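Local coordinates for cellulase (PDB 5I2U), which probably hydrolyses the beta-1,4-glucosidic bonds of cellulose as a halotolerant cellulase of glycoside hydrolase family 5, at residues N65-F70 / T292-L297; S249-S254 / E265-Y270; W281-V286 / K312-L317. One frame throughout, in Å; residues are numbered along the deposited sequence.

Contact 1: residues N65-F70 / T292-L297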
ATOM      1  N   ASN A  65     -12.365   8.948   1.900  1.00 31.82           N
ATOM      2  CA  ASN A  65     -13.715   9.490   1.715  1.00 31.84           C
ATOM      3  C   ASN A  65     -14.855   8.605   2.279  1.00 32.10           C
ATOM      4  O   ASN A  65     -16.000   9.077   2.374  1.00 29.86           O
ATOM      5  CB  ASN A  65     -13.977   9.931   0.260  1.00 32.93           C
ATOM      6  CG  ASN A  65     -13.569   8.893  -0.786  1.00 35.43           C
ATOM      7  OD1 ASN A  65     -12.572   8.204  -0.630  1.00 35.26           O
ATOM      8  ND2 ASN A  65     -14.308   8.841  -1.892  1.00 38.22           N
ATOM      9  N   LEU A  66     -14.529   7.367   2.686  1.00 28.40           N
ATOM     10  CA  LEU A  66     -15.467   6.461   3.332  1.00 27.61           C
ATOM     11  C   LEU A  66     -15.264   6.308   4.831  1.00 26.97           C
ATOM     12  O   LEU A  66     -16.232   6.248   5.582  1.00 26.14           O
ATOM     13  CB  LEU A  66     -15.415   5.097   2.672  1.00 30.28           C
ATOM     14  CG  LEU A  66     -15.764   5.073   1.195  1.00 32.19           C
ATOM     15  CD1 LEU A  66     -15.929   3.645   0.727  1.00 33.68           C
ATOM     16  CD2 LEU A  66     -17.031   5.872   0.908  1.00 36.62           C
ATOM     17  N   TRP A  67     -14.013   6.225   5.266  1.00 27.54           N
ATOM     18  CA  TRP A  67     -13.688   6.042   6.681  1.00 28.46           C
ATOM     19  C   TRP A  67     -12.666   7.080   7.128  1.00 27.67           C
ATOM     20  O   TRP A  67     -11.592   6.722   7.619  1.00 26.54           O
ATOM     21  CB  TRP A  67     -13.198   4.613   6.923  1.00 28.44           C
ATOM     22  CG  TRP A  67     -14.190   3.632   6.413  1.00 29.20           C
ATOM     23  CD1 TRP A  67     -15.403   3.334   6.963  1.00 27.40           C
ATOM     24  CD2 TRP A  67     -14.106   2.880   5.208  1.00 26.39           C
ATOM     25  NE1 TRP A  67     -16.055   2.416   6.201  1.00 25.42           N
ATOM     26  CE2 TRP A  67     -15.280   2.105   5.119  1.00 26.64           C
ATOM     27  CE3 TRP A  67     -13.141   2.756   4.218  1.00 26.85           C
ATOM     28  CZ2 TRP A  67     -15.514   1.213   4.066  1.00 26.53           C
ATOM     29  CZ3 TRP A  67     -13.369   1.859   3.173  1.00 26.94           C
ATOM     30  CH2 TRP A  67     -14.556   1.118   3.099  1.00 26.49           C
ATOM     31  N   PRO A  68     -13.026   8.377   7.000  1.00 27.63           N
ATOM     32  CA  PRO A  68     -12.119   9.452   7.393  1.00 29.62           C
ATOM     33  C   PRO A  68     -11.793   9.535   8.881  1.00 30.64           C
ATOM     34  O   PRO A  68     -10.762  10.108   9.226  1.00 36.40           O
ATOM     35  CB  PRO A  68     -12.870  10.710   6.983  1.00 29.65           C
ATOM     36  CG  PRO A  68     -14.310  10.328   7.117  1.00 30.60           C
ATOM     37  CD  PRO A  68     -14.333   8.915   6.572  1.00 29.02           C
ATOM     38  N   ARG A  69     -12.630   8.983   9.754  1.00 31.61           N
ATOM     39  CA  ARG A  69     -12.403   9.090  11.199  1.00 30.06           C
ATOM     40  C   ARG A  69     -11.089   8.443  11.656  1.00 33.45           C
ATOM     41  O   ARG A  69     -10.464   8.901  12.619  1.00 37.71           O
ATOM     42  CB  ARG A  69     -13.628   8.587  11.999  1.00 28.76           C
ATOM     43  CG  ARG A  69     -13.798   7.088  12.173  1.00 30.43           C
ATOM     44  CD  ARG A  69     -15.202   6.756  12.692  1.00 28.93           C
ATOM     45  NE  ARG A  69     -15.364   5.329  13.014  1.00 29.84           N
ATOM     46  CZ  ARG A  69     -15.108   4.758  14.197  1.00 30.52           C
ATOM     47  NH1 ARG A  69     -14.654   5.466  15.235  1.00 30.87           N
ATOM     48  NH2 ARG A  69     -15.312   3.451  14.351  1.00 30.43           N
ATOM     49  N   PHE A  70     -10.629   7.426  10.932  1.00 34.29           N
ATOM     50  CA  PHE A  70      -9.358   6.770  11.272  1.00 31.61           C
ATOM     51  C   PHE A  70      -8.105   7.494  10.775  1.00 30.25           C
ATOM     52  O   PHE A  70      -6.989   7.086  11.107  1.00 31.50           O
ATOM     53  CB  PHE A  70      -9.364   5.321  10.762  1.00 32.76           C
ATOM     54  CG  PHE A  70     -10.483   4.499  11.320  1.00 31.07           C
ATOM     55  CD1 PHE A  70     -10.515   4.186  12.675  1.00 31.87           C
ATOM     56  CD2 PHE A  70     -11.516   4.062  10.508  1.00 31.22           C
ATOM     57  CE1 PHE A  70     -11.564   3.447  13.213  1.00 33.60           C
ATOM     58  CE2 PHE A  70     -12.562   3.327  11.034  1.00 31.73           C
ATOM     59  CZ  PHE A  70     -12.588   3.015  12.382  1.00 32.65           C
ATOM     60  N   THR A 292     -16.419  -8.257   5.438  1.00 36.45           N
ATOM     61  CA  THR A 292     -15.347  -9.123   5.944  1.00 35.16           C
ATOM     62  C   THR A 292     -13.979  -8.431   5.999  1.00 33.85           C
ATOM     63  O   THR A 292     -13.261  -8.579   6.988  1.00 35.26           O
ATOM     64  CB  THR A 292     -15.249 -10.409   5.091  1.00 36.70           C
ATOM     65  OG1 THR A 292     -16.537 -11.025   5.019  1.00 34.49           O
ATOM     66  CG2 THR A 292     -14.250 -11.396   5.689  1.00 39.20           C
ATOM     67  N   CYS A 293     -13.634  -7.658   4.966  1.00 33.83           N
ATOM     68  CA  CYS A 293     -12.335  -6.958   4.915  1.00 33.88           C
ATOM     69  C   CYS A 293     -12.182  -5.739   5.865  1.00 31.95           C
ATOM     70  O   CYS A 293     -11.070  -5.229   6.003  1.00 26.40           O
ATOM     71  CB  CYS A 293     -11.993  -6.515   3.484  1.00 35.88           C
ATOM     72  SG  CYS A 293     -12.753  -4.948   2.959  1.00 39.60           S
ATOM     73  N   SER A 294     -13.260  -5.282   6.513  1.00 30.05           N
ATOM     74  CA  SER A 294     -13.185  -4.122   7.440  1.00 30.28           C
ATOM     75  C   SER A 294     -12.781  -4.679   8.781  1.00 31.71           C
ATOM     76  O   SER A 294     -13.514  -5.485   9.361  1.00 35.32           O
ATOM     77  CB  SER A 294     -14.531  -3.388   7.557  1.00 29.93           C
ATOM     78  OG  SER A 294     -14.616  -2.301   6.646  1.00 29.23           O
ATOM     79  N   MET A 295     -11.619  -4.277   9.278  1.00 32.83           N
ATOM     80  CA  MET A 295     -11.007  -4.944  10.456  1.00 31.16           C
ATOM     81  C   MET A 295     -11.639  -4.625  11.820  1.00 32.35           C
ATOM     82  O   MET A 295     -11.386  -5.354  12.784  1.00 32.96           O
ATOM     83  CB  MET A 295      -9.521  -4.607  10.522  1.00 30.26           C
ATOM     84  CG  MET A 295      -8.714  -5.164   9.363  1.00 32.16           C
ATOM     85  SD  MET A 295      -7.040  -4.491   9.277  1.00 33.21           S
ATOM     86  CE  MET A 295      -6.555  -5.119   7.666  1.00 34.18           C
ATOM     87  N   LEU A 296     -12.416  -3.538  11.912  1.00 31.54           N
ATOM     88  CA  LEU A 296     -12.918  -3.030  13.204  1.00 30.72           C
ATOM     89  C   LEU A 296     -14.440  -2.963  13.270  1.00 29.42           C
ATOM     90  O   LEU A 296     -15.102  -2.785  12.264  1.00 27.97           O
ATOM     91  CB  LEU A 296     -12.374  -1.622  13.452  1.00 30.66           C
ATOM     92  CG  LEU A 296     -10.851  -1.450  13.453  1.00 31.87           C
ATOM     93  CD1 LEU A 296     -10.491   0.033  13.424  1.00 31.01           C
ATOM     94  CD2 LEU A 296     -10.230  -2.144  14.654  1.00 31.04           C
ATOM     95  N   LEU A 297     -14.985  -3.091  14.474  1.00 32.06           N
ATOM     96  CA  LEU A 297     -16.406  -2.803  14.712  1.00 32.36           C
ATOM     97  C   LEU A 297     -16.637  -1.286  14.760  1.00 30.75           C
ATOM     98  O   LEU A 297     -15.747  -0.549  15.165  1.00 27.34           O
ATOM     99  CB  LEU A 297     -16.879  -3.404  16.032  1.00 33.00           C
ATOM    100  CG  LEU A 297     -16.875  -4.919  16.153  1.00 34.62           C
ATOM    101  CD1 LEU A 297     -17.479  -5.309  17.493  1.00 33.97           C
ATOM    102  CD2 LEU A 297     -17.643  -5.587  15.018  1.00 37.53           C
TER
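The hydroxyl OG of S294, gripped by hydrogen bonds to S287 OG and to E291 OE2 and by a weak one from the backbone N of K289, is also the atom of 292-297 nearest W67. The indole comes obliquely, its CZ2 standing 4.5 Å from S294 OG, too far for more than a loose van der Waals approach. L66 CB lies over one face of the same indole, 3.5 Å above its plane. The closest apolar meeting is that of F70 with L296: the two side chains approach from opposite directions, and one methyl, CD1 of L296, reaches F70 CE1 at 3.6 Å and F70 CZ at 3.8 Å.

R69 lies beside this pair. With CG lodged between its own backbone N and carbonyl carbon (chi1 80°), that carbon rests over the centre of the F70 ring, 4.0 Å above its plane, and the chain beyond it runs extended to NE. F70 CZ in turn lies against one face of the guanidinium, 3.2 Å from its plane and offset toward the rim of the group. The edge of that group faces L297 O, but NH2 stays 4.1 Å from this oxygen; its charge is paired with D288, while NH1 bonds to A300 O.

Two long loops thus meet here, one following the first barrel strand, 57-61, and the other the last, 281-286. In a TIM barrel such loops after the strands form the catalytic face, and a glycerol, probably from the crystallisation liquor, bonds to R69 NE, which is consistent with a pocket at this rim.

Contact 2: residues S249-S254 / E265-Y270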
ATOM      1  N   SER A 249       1.017  -3.826  -2.060  1.00 31.40           N
ATOM      2  CA  SER A 249       0.560  -2.596  -1.398  1.00 29.55           C
ATOM      3  C   SER A 249      -0.870  -2.726  -0.859  1.00 29.89           C
ATOM      4  O   SER A 249      -1.331  -1.873  -0.090  1.00 24.75           O
ATOM      5  CB  SER A 249       0.681  -1.390  -2.335  1.00 27.22           C
ATOM      6  OG  SER A 249      -0.119  -1.551  -3.483  1.00 27.28           O
ATOM      7  N   GLU A 250      -1.567  -3.790  -1.255  1.00 27.89           N
ATOM      8  CA  GLU A 250      -2.885  -4.067  -0.706  1.00 29.33           C
ATOM      9  C   GLU A 250      -3.192  -5.540  -0.813  1.00 29.98           C
ATOM     10  O   GLU A 250      -2.996  -6.140  -1.876  1.00 34.82           O
ATOM     11  CB  GLU A 250      -3.934  -3.294  -1.481  1.00 31.52           C
ATOM     12  CG  GLU A 250      -5.285  -3.240  -0.818  1.00 30.74           C
ATOM     13  CD  GLU A 250      -6.301  -2.604  -1.722  1.00 31.20           C
ATOM     14  OE1 GLU A 250      -6.182  -1.382  -1.981  1.00 28.21           O
ATOM     15  OE2 GLU A 250      -7.203  -3.339  -2.175  1.00 31.91           O
ATOM     16  N   CYS A 251      -3.651  -6.129   0.282  1.00 28.10           N
ATOM     17  CA  CYS A 251      -4.107  -7.503   0.263  1.00 29.19           C
ATOM     18  C   CYS A 251      -5.046  -7.810   1.401  1.00 28.51           C
ATOM     19  O   CYS A 251      -5.126  -7.066   2.385  1.00 29.73           O
ATOM     20  CB  CYS A 251      -2.921  -8.492   0.295  1.00 29.74           C
ATOM     21  SG  CYS A 251      -1.894  -8.488   1.783  1.00 30.36           S
ATOM     22  N   GLY A 252      -5.730  -8.934   1.278  1.00 30.85           N
ATOM     23  CA  GLY A 252      -6.606  -9.411   2.345  1.00 34.25           C
ATOM     24  C   GLY A 252      -6.949 -10.884   2.309  1.00 34.45           C
ATOM     25  O   GLY A 252      -6.610 -11.605   1.355  1.00 34.85           O
ATOM     26  N   GLY A 253      -7.602 -11.321   3.382  1.00 34.58           N
ATOM     27  CA  GLY A 253      -8.070 -12.698   3.534  1.00 35.45           C
ATOM     28  C   GLY A 253      -9.483 -12.901   3.054  1.00 32.87           C
ATOM     29  O   GLY A 253      -9.901 -14.040   2.821  1.00 36.20           O
ATOM     30  N   SER A 254     -10.209 -11.799   2.884  1.00 32.80           N
ATOM     31  CA  SER A 254     -11.578 -11.825   2.375  1.00 34.85           C
ATOM     32  C   SER A 254     -11.624 -12.202   0.874  1.00 37.17           C
ATOM     33  O   SER A 254     -10.597 -12.533   0.277  1.00 34.54           O
ATOM     34  CB  SER A 254     -12.226 -10.451   2.587  1.00 32.56           C
ATOM     35  OG  SER A 254     -11.675  -9.489   1.683  1.00 35.29           O
ATOM     36  N   GLU A 265      -6.843 -20.314   5.851  1.00 38.74           N
ATOM     37  CA  GLU A 265      -5.749 -21.153   5.372  1.00 37.34           C
ATOM     38  C   GLU A 265      -5.071 -20.519   4.160  1.00 36.07           C
ATOM     39  O   GLU A 265      -3.845 -20.473   4.089  1.00 35.22           O
ATOM     40  CB  GLU A 265      -6.226 -22.590   5.092  1.00 39.80           C
ATOM     41  CG  GLU A 265      -6.669 -23.280   6.346  1.00 41.26           C
ATOM     42  CD  GLU A 265      -6.394 -24.769   6.324  1.00 44.23           C
ATOM     43  OE1 GLU A 265      -7.066 -25.469   5.540  1.00 36.00           O
ATOM     44  OE2 GLU A 265      -5.499 -25.227   7.081  1.00 47.84           O
ATOM     45  N   GLU A 266      -5.876 -19.986   3.240  1.00 37.73           N
ATOM     46  CA  GLU A 266      -5.368 -19.307   2.044  1.00 39.25           C
ATOM     47  C   GLU A 266      -4.534 -18.068   2.418  1.00 41.88           C
ATOM     48  O   GLU A 266      -3.490 -17.817   1.813  1.00 43.79           O
ATOM     49  CB  GLU A 266      -6.510 -18.912   1.094  1.00 40.98           C
ATOM     50  CG  GLU A 266      -7.287 -20.087   0.495  1.00 44.51           C
ATOM     51  CD  GLU A 266      -8.429 -20.601   1.380  1.00 48.22           C
ATOM     52  OE1 GLU A 266      -8.419 -20.374   2.612  1.00 51.03           O
ATOM     53  OE2 GLU A 266      -9.347 -21.241   0.839  1.00 53.43           O
ATOM     54  N   TRP A 267      -4.998 -17.296   3.405  1.00 39.10           N
ATOM     55  CA  TRP A 267      -4.215 -16.195   3.958  1.00 37.29           C
ATOM     56  C   TRP A 267      -2.849 -16.660   4.466  1.00 38.23           C
ATOM     57  O   TRP A 267      -1.823 -16.056   4.127  1.00 35.47           O
ATOM     58  CB  TRP A 267      -4.967 -15.471   5.088  1.00 39.08           C
ATOM     59  CG  TRP A 267      -4.147 -14.410   5.754  1.00 35.23           C
ATOM     60  CD1 TRP A 267      -3.613 -14.445   7.015  1.00 37.93           C
ATOM     61  CD2 TRP A 267      -3.730 -13.184   5.176  1.00 32.57           C
ATOM     62  NE1 TRP A 267      -2.903 -13.290   7.269  1.00 36.29           N
ATOM     63  CE2 TRP A 267      -2.964 -12.495   6.156  1.00 33.70           C
ATOM     64  CE3 TRP A 267      -3.940 -12.581   3.928  1.00 32.01           C
ATOM     65  CZ2 TRP A 267      -2.402 -11.238   5.921  1.00 32.87           C
ATOM     66  CZ3 TRP A 267      -3.391 -11.321   3.695  1.00 32.02           C
ATOM     67  CH2 TRP A 267      -2.622 -10.665   4.690  1.00 32.36           C
ATOM     68  N   LYS A 268      -2.825 -17.720   5.270  1.00 38.02           N
ATOM     69  CA  LYS A 268      -1.547 -18.274   5.713  1.00 40.88           C
ATOM     70  C   LYS A 268      -0.617 -18.670   4.555  1.00 39.94           C
ATOM     71  O   LYS A 268       0.596 -18.476   4.657  1.00 35.69           O
ATOM     72  CB  LYS A 268      -1.729 -19.465   6.647  1.00 42.57           C
ATOM     73  CG  LYS A 268      -0.405 -20.135   7.000  1.00 48.17           C
ATOM     74  CD  LYS A 268      -0.415 -20.825   8.347  1.00 52.42           C
ATOM     75  CE  LYS A 268       0.939 -21.465   8.626  1.00 54.13           C
ATOM     76  NZ  LYS A 268       0.816 -22.562   9.627  1.00 61.00           N
ATOM     77  N   THR A 269      -1.182 -19.266   3.501  1.00 39.07           N
ATOM     78  CA  THR A 269      -0.403 -19.726   2.341  1.00 37.21           C
ATOM     79  C   THR A 269       0.276 -18.529   1.671  1.00 40.08           C
ATOM     80  O   THR A 269       1.483 -18.543   1.423  1.00 40.86           O
ATOM     81  CB  THR A 269      -1.291 -20.449   1.328  1.00 36.76           C
ATOM     82  OG1 THR A 269      -1.895 -21.589   1.943  1.00 33.74           O
ATOM     83  CG2 THR A 269      -0.484 -20.895   0.105  1.00 39.06           C
ATOM     84  N   TYR A 270      -0.505 -17.480   1.434  1.00 39.62           N
ATOM     85  CA  TYR A 270       0.010 -16.235   0.848  1.00 36.25           C
ATOM     86  C   TYR A 270       1.062 -15.565   1.714  1.00 33.69           C
ATOM     87  O   TYR A 270       2.132 -15.209   1.221  1.00 33.52           O
ATOM     88  CB  TYR A 270      -1.134 -15.250   0.571  1.00 35.96           C
ATOM     89  CG  TYR A 270      -1.760 -15.358  -0.803  1.00 34.22           C
ATOM     90  CD1 TYR A 270      -1.146 -14.770  -1.911  1.00 34.64           C
ATOM     91  CD2 TYR A 270      -2.978 -16.005  -0.997  1.00 32.46           C
ATOM     92  CE1 TYR A 270      -1.719 -14.848  -3.167  1.00 33.22           C
ATOM     93  CE2 TYR A 270      -3.561 -16.076  -2.253  1.00 31.61           C
ATOM     94  CZ  TYR A 270      -2.922 -15.495  -3.331  1.00 30.98           C
ATOM     95  OH  TYR A 270      -3.483 -15.562  -4.576  1.00 37.36           O
TER
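In the beta-alpha-beta unit of this TIM barrel formed by strand 246-252, helix 264-276 and strand 281-286, W267 of the helix packs on C251, G252 and G253 at the strand end. One residue of the helix carries the whole contact. W267 has its CG anti to the backbone N (chi1 175°), which sends the indole off the helix and onto the end of the strand. The backbones come close: the CA atoms of G253 and W267 are 5.2 Å apart.

The six-membered ring packs directly on main-chain atoms of two successive glycines, G252 and G253. CE3 of W267 lies 3.8 Å from G252 C and 3.9 Å from G253 N, both met obliquely. The indole N-H is used away from the strand, where NE1 bonds to S321 OG of helix 313-325; that bond and an edge-to-face meeting with W314 would limit the rotation of the ring.

On the far side of the barrel wall the same strand presents polar groups: E250 is held by R89 and Y224, and a glycerol, probably from the crystallisation liquor, also bonds to its OE2, which is consistent with a pocket at the barrel mouth. C251, by contrast, turns its side chain outward to the helix. Its sulfur meets the indole at the edge, in the ring plane: SG lies 4.8 Å from the centroid of the W267 six-membered ring, 82° off the normal, and touches W267 CH2 at 3.7 Å.

Contact 3: residues W281-V286 / K312-L317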
ATOM      1  N   TRP A 281       4.269  -6.478   2.510  1.00 31.73           N
ATOM      2  CA  TRP A 281       2.797  -6.553   2.396  1.00 30.46           C
ATOM      3  C   TRP A 281       2.006  -5.634   3.329  1.00 26.94           C
ATOM      4  O   TRP A 281       2.429  -5.337   4.433  1.00 29.03           O
ATOM      5  CB  TRP A 281       2.288  -8.000   2.495  1.00 29.77           C
ATOM      6  CG  TRP A 281       2.740  -8.787   3.664  1.00 32.03           C
ATOM      7  CD1 TRP A 281       3.848  -9.580   3.733  1.00 35.25           C
ATOM      8  CD2 TRP A 281       2.091  -8.894   4.939  1.00 34.35           C
ATOM      9  NE1 TRP A 281       3.946 -10.164   4.978  1.00 36.38           N
ATOM     10  CE2 TRP A 281       2.882  -9.762   5.742  1.00 36.05           C
ATOM     11  CE3 TRP A 281       0.923  -8.333   5.490  1.00 36.71           C
ATOM     12  CZ2 TRP A 281       2.536 -10.097   7.060  1.00 34.44           C
ATOM     13  CZ3 TRP A 281       0.571  -8.661   6.812  1.00 36.33           C
ATOM     14  CH2 TRP A 281       1.381  -9.537   7.579  1.00 38.17           C
ATOM     15  N   VAL A 282       0.857  -5.195   2.840  1.00 28.51           N
ATOM     16  CA  VAL A 282      -0.029  -4.282   3.553  1.00 29.80           C
ATOM     17  C   VAL A 282      -1.450  -4.841   3.497  1.00 27.85           C
ATOM     18  O   VAL A 282      -2.023  -5.023   2.407  1.00 26.36           O
ATOM     19  CB  VAL A 282       0.016  -2.870   2.944  1.00 31.65           C
ATOM     20  CG1 VAL A 282      -0.612  -1.848   3.882  1.00 31.78           C
ATOM     21  CG2 VAL A 282       1.458  -2.461   2.624  1.00 33.03           C
ATOM     22  N   ALA A 283      -2.020  -5.106   4.673  1.00 26.32           N
ATOM     23  CA  ALA A 283      -3.372  -5.687   4.762  1.00 25.52           C
ATOM     24  C   ALA A 283      -4.463  -4.601   4.730  1.00 25.43           C
ATOM     25  O   ALA A 283      -4.300  -3.543   5.351  1.00 26.51           O
ATOM     26  CB  ALA A 283      -3.490  -6.535   6.010  1.00 24.49           C
ATOM     27  N   TRP A 284      -5.571  -4.896   4.038  1.00 26.25           N
ATOM     28  CA  TRP A 284      -6.740  -3.986   3.847  1.00 27.68           C
ATOM     29  C   TRP A 284      -8.009  -4.537   4.532  1.00 27.70           C
ATOM     30  O   TRP A 284      -8.301  -5.722   4.361  1.00 27.93           O
ATOM     31  CB  TRP A 284      -7.001  -3.885   2.351  1.00 29.97           C
ATOM     32  CG  TRP A 284      -8.204  -3.094   1.896  1.00 32.65           C
ATOM     33  CD1 TRP A 284      -9.497  -3.538   1.793  1.00 34.06           C
ATOM     34  CD2 TRP A 284      -8.212  -1.733   1.464  1.00 33.08           C
ATOM     35  NE1 TRP A 284     -10.308  -2.531   1.345  1.00 35.72           N
ATOM     36  CE2 TRP A 284      -9.549  -1.412   1.126  1.00 35.19           C
ATOM     37  CE3 TRP A 284      -7.228  -0.739   1.357  1.00 33.65           C
ATOM     38  CZ2 TRP A 284      -9.922  -0.143   0.656  1.00 34.40           C
ATOM     39  CZ3 TRP A 284      -7.595   0.514   0.883  1.00 34.58           C
ATOM     40  CH2 TRP A 284      -8.934   0.799   0.529  1.00 34.11           C
ATOM     41  N   SER A 285      -8.806  -3.757   5.278  1.00 28.64           N
ATOM     42  CA  SER A 285      -8.637  -2.329   5.567  1.00 28.99           C
ATOM     43  C   SER A 285      -9.002  -2.026   7.004  1.00 28.60           C
ATOM     44  O   SER A 285      -9.900  -2.673   7.601  1.00 26.09           O
ATOM     45  CB  SER A 285      -9.521  -1.449   4.662  1.00 27.93           C
ATOM     46  OG  SER A 285     -10.893  -1.793   4.725  1.00 32.29           O
ATOM     47  N   VAL A 286      -8.351  -0.985   7.523  1.00 28.68           N
ATOM     48  CA  VAL A 286      -8.645  -0.450   8.858  1.00 28.03           C
ATOM     49  C   VAL A 286      -9.858   0.450   8.682  1.00 27.52           C
ATOM     50  O   VAL A 286      -9.740   1.646   8.407  1.00 31.96           O
ATOM     51  CB  VAL A 286      -7.470   0.343   9.451  1.00 27.37           C
ATOM     52  CG1 VAL A 286      -7.821   0.854  10.831  1.00 28.24           C
ATOM     53  CG2 VAL A 286      -6.207  -0.513   9.501  1.00 29.28           C
ATOM     54  N   LYS A 312     -12.609  -7.226  14.421  1.00 28.96           N
ATOM     55  CA  LYS A 312     -13.308  -8.222  13.640  1.00 31.72           C
ATOM     56  C   LYS A 312     -12.371  -9.435  13.467  1.00 31.80           C
ATOM     57  O   LYS A 312     -11.158  -9.305  13.644  1.00 32.25           O
ATOM     58  CB  LYS A 312     -13.703  -7.649  12.280  1.00 30.96           C
ATOM     59  CG  LYS A 312     -14.819  -6.612  12.327  1.00 32.46           C
ATOM     60  CD  LYS A 312     -16.196  -7.229  12.091  1.00 34.13           C
ATOM     61  CE  LYS A 312     -16.442  -7.574  10.631  1.00 34.56           C
ATOM     62  NZ  LYS A 312     -16.613  -6.348   9.794  1.00 38.12           N
ATOM     63  N   PRO A 313     -12.927 -10.605  13.107  1.00 32.18           N
ATOM     64  CA  PRO A 313     -12.095 -11.780  12.811  1.00 30.75           C
ATOM     65  C   PRO A 313     -10.886 -11.489  11.898  1.00 29.56           C
ATOM     66  O   PRO A 313      -9.762 -11.869  12.229  1.00 30.80           O
ATOM     67  CB  PRO A 313     -13.068 -12.729  12.125  1.00 32.41           C
ATOM     68  CG  PRO A 313     -14.414 -12.354  12.646  1.00 32.39           C
ATOM     69  CD  PRO A 313     -14.367 -10.894  12.972  1.00 30.68           C
ATOM     70  N   TRP A 314     -11.120 -10.782  10.793  1.00 30.44           N
ATOM     71  CA  TRP A 314     -10.036 -10.333   9.897  1.00 30.98           C
ATOM     72  C   TRP A 314      -9.069  -9.349  10.571  1.00 28.96           C
ATOM     73  O   TRP A 314      -7.874  -9.349  10.275  1.00 28.87           O
ATOM     74  CB  TRP A 314     -10.630  -9.763   8.600  1.00 31.39           C
ATOM     75  CG  TRP A 314      -9.675  -9.075   7.678  1.00 33.95           C
ATOM     76  CD1 TRP A 314      -9.834  -7.848   7.156  1.00 35.89           C
ATOM     77  CD2 TRP A 314      -8.410  -9.558   7.193  1.00 35.29           C
ATOM     78  NE1 TRP A 314      -8.774  -7.517   6.357  1.00 36.56           N
ATOM     79  CE2 TRP A 314      -7.882  -8.554   6.359  1.00 36.06           C
ATOM     80  CE3 TRP A 314      -7.682 -10.747   7.369  1.00 38.95           C
ATOM     81  CZ2 TRP A 314      -6.649  -8.682   5.714  1.00 35.13           C
ATOM     82  CZ3 TRP A 314      -6.461 -10.888   6.713  1.00 35.60           C
ATOM     83  CH2 TRP A 314      -5.957  -9.854   5.901  1.00 36.88           C
ATOM     84  N   GLY A 315      -9.587  -8.524  11.481  1.00 30.71           N
ATOM     85  CA  GLY A 315      -8.764  -7.637  12.308  1.00 29.22           C
ATOM     86  C   GLY A 315      -7.798  -8.405  13.192  1.00 29.84           C
ATOM     87  O   GLY A 315      -6.602  -8.110  13.213  1.00 30.08           O
ATOM     88  N   LYS A 316      -8.320  -9.395  13.908  1.00 28.86           N
ATOM     89  CA  LYS A 316      -7.493 -10.247  14.750  1.00 30.20           C
ATOM     90  C   LYS A 316      -6.419 -10.991  13.951  1.00 30.40           C
ATOM     91  O   LYS A 316      -5.253 -11.058  14.370  1.00 33.02           O
ATOM     92  CB  LYS A 316      -8.363 -11.253  15.519  1.00 29.91           C
ATOM     93  CG  LYS A 316      -9.233 -10.646  16.611  1.00 29.84           C
ATOM     94  CD  LYS A 316      -9.985 -11.736  17.367  1.00 31.37           C
ATOM     95  CE  LYS A 316     -10.758 -11.205  18.567  1.00 32.73           C
ATOM     96  NZ  LYS A 316     -12.041 -10.563  18.151  1.00 32.83           N
ATOM     97  N   LEU A 317      -6.831 -11.574  12.831  1.00 31.23           N
ATOM     98  CA  LEU A 317      -5.928 -12.306  11.959  1.00 33.61           C
ATOM     99  C   LEU A 317      -4.827 -11.403  11.374  1.00 35.28           C
ATOM    100  O   LEU A 317      -3.659 -11.813  11.286  1.00 33.06           O
ATOM    101  CB  LEU A 317      -6.726 -12.965  10.833  1.00 37.11           C
ATOM    102  CG  LEU A 317      -5.964 -13.821   9.825  1.00 41.49           C
ATOM    103  CD1 LEU A 317      -5.180 -14.910  10.539  1.00 44.82           C
ATOM    104  CD2 LEU A 317      -6.932 -14.430   8.822  1.00 43.81           C
TER
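Strand 281-286 and the helical segment 313-317 run at 131° to one another, their axes 9.9 Å apart at the closest, and a cis peptide joins W284 to S285 on the strand. Across that gap reaches W314, from the first turn of the helix. Its CG lies anti to the backbone N (chi1 171°), carrying the indole toward the strand. The ring nitrogen meets the main chain there: W314 NE1 donates to W284 O at 2.7 Å. The oxygen lies close to the indole plane, but the donor stands well above the carbonyl plane, and the N-H...O angle of 152° leaves the bond somewhat bent. Both this buried N-H and the carbonyl are thereby satisfied.

Beside the bond, the benzo side of the indole rests on a methyl, A283 CB being 3.8 Å from W314 CZ2; M295 packs on both residues.

This is the last strand of the eight-stranded TIM barrel meeting the last helix of the outer layer. The tryptophan side chains of W284 and W314 belong to different faces of the wall: W284 turns away from the helix and meets H130 and W63, with a glycerol close by. S285 CB sits 3.3 Å above the plane of the W284 ring, offset toward the rim, while S285 OG is hydrogen-bonded to S287.

Contacts 2 and 3 lie on the last two strands of the barrel, and contact 1 joins the loop after the last strand to the loop after the first. Contacts 2 and 3 are closest, their centres about 9 Å apart: strands 246-252 and 281-286 are neighbours in the sheet, tied where C251 O meets W284 N at 2.8 Å, a probable hydrogen bond. Contact 1 lies about 10 Å from contact 3 and 18 Å from contact 2, centre to centre. Along the chain contact 2 closes before contact 3 opens, contact 1 spans contact 2, and contacts 1 and 3 alternate. Loop 292-297 consequently links contact 3 to the first strand's loop, where the barrel closes.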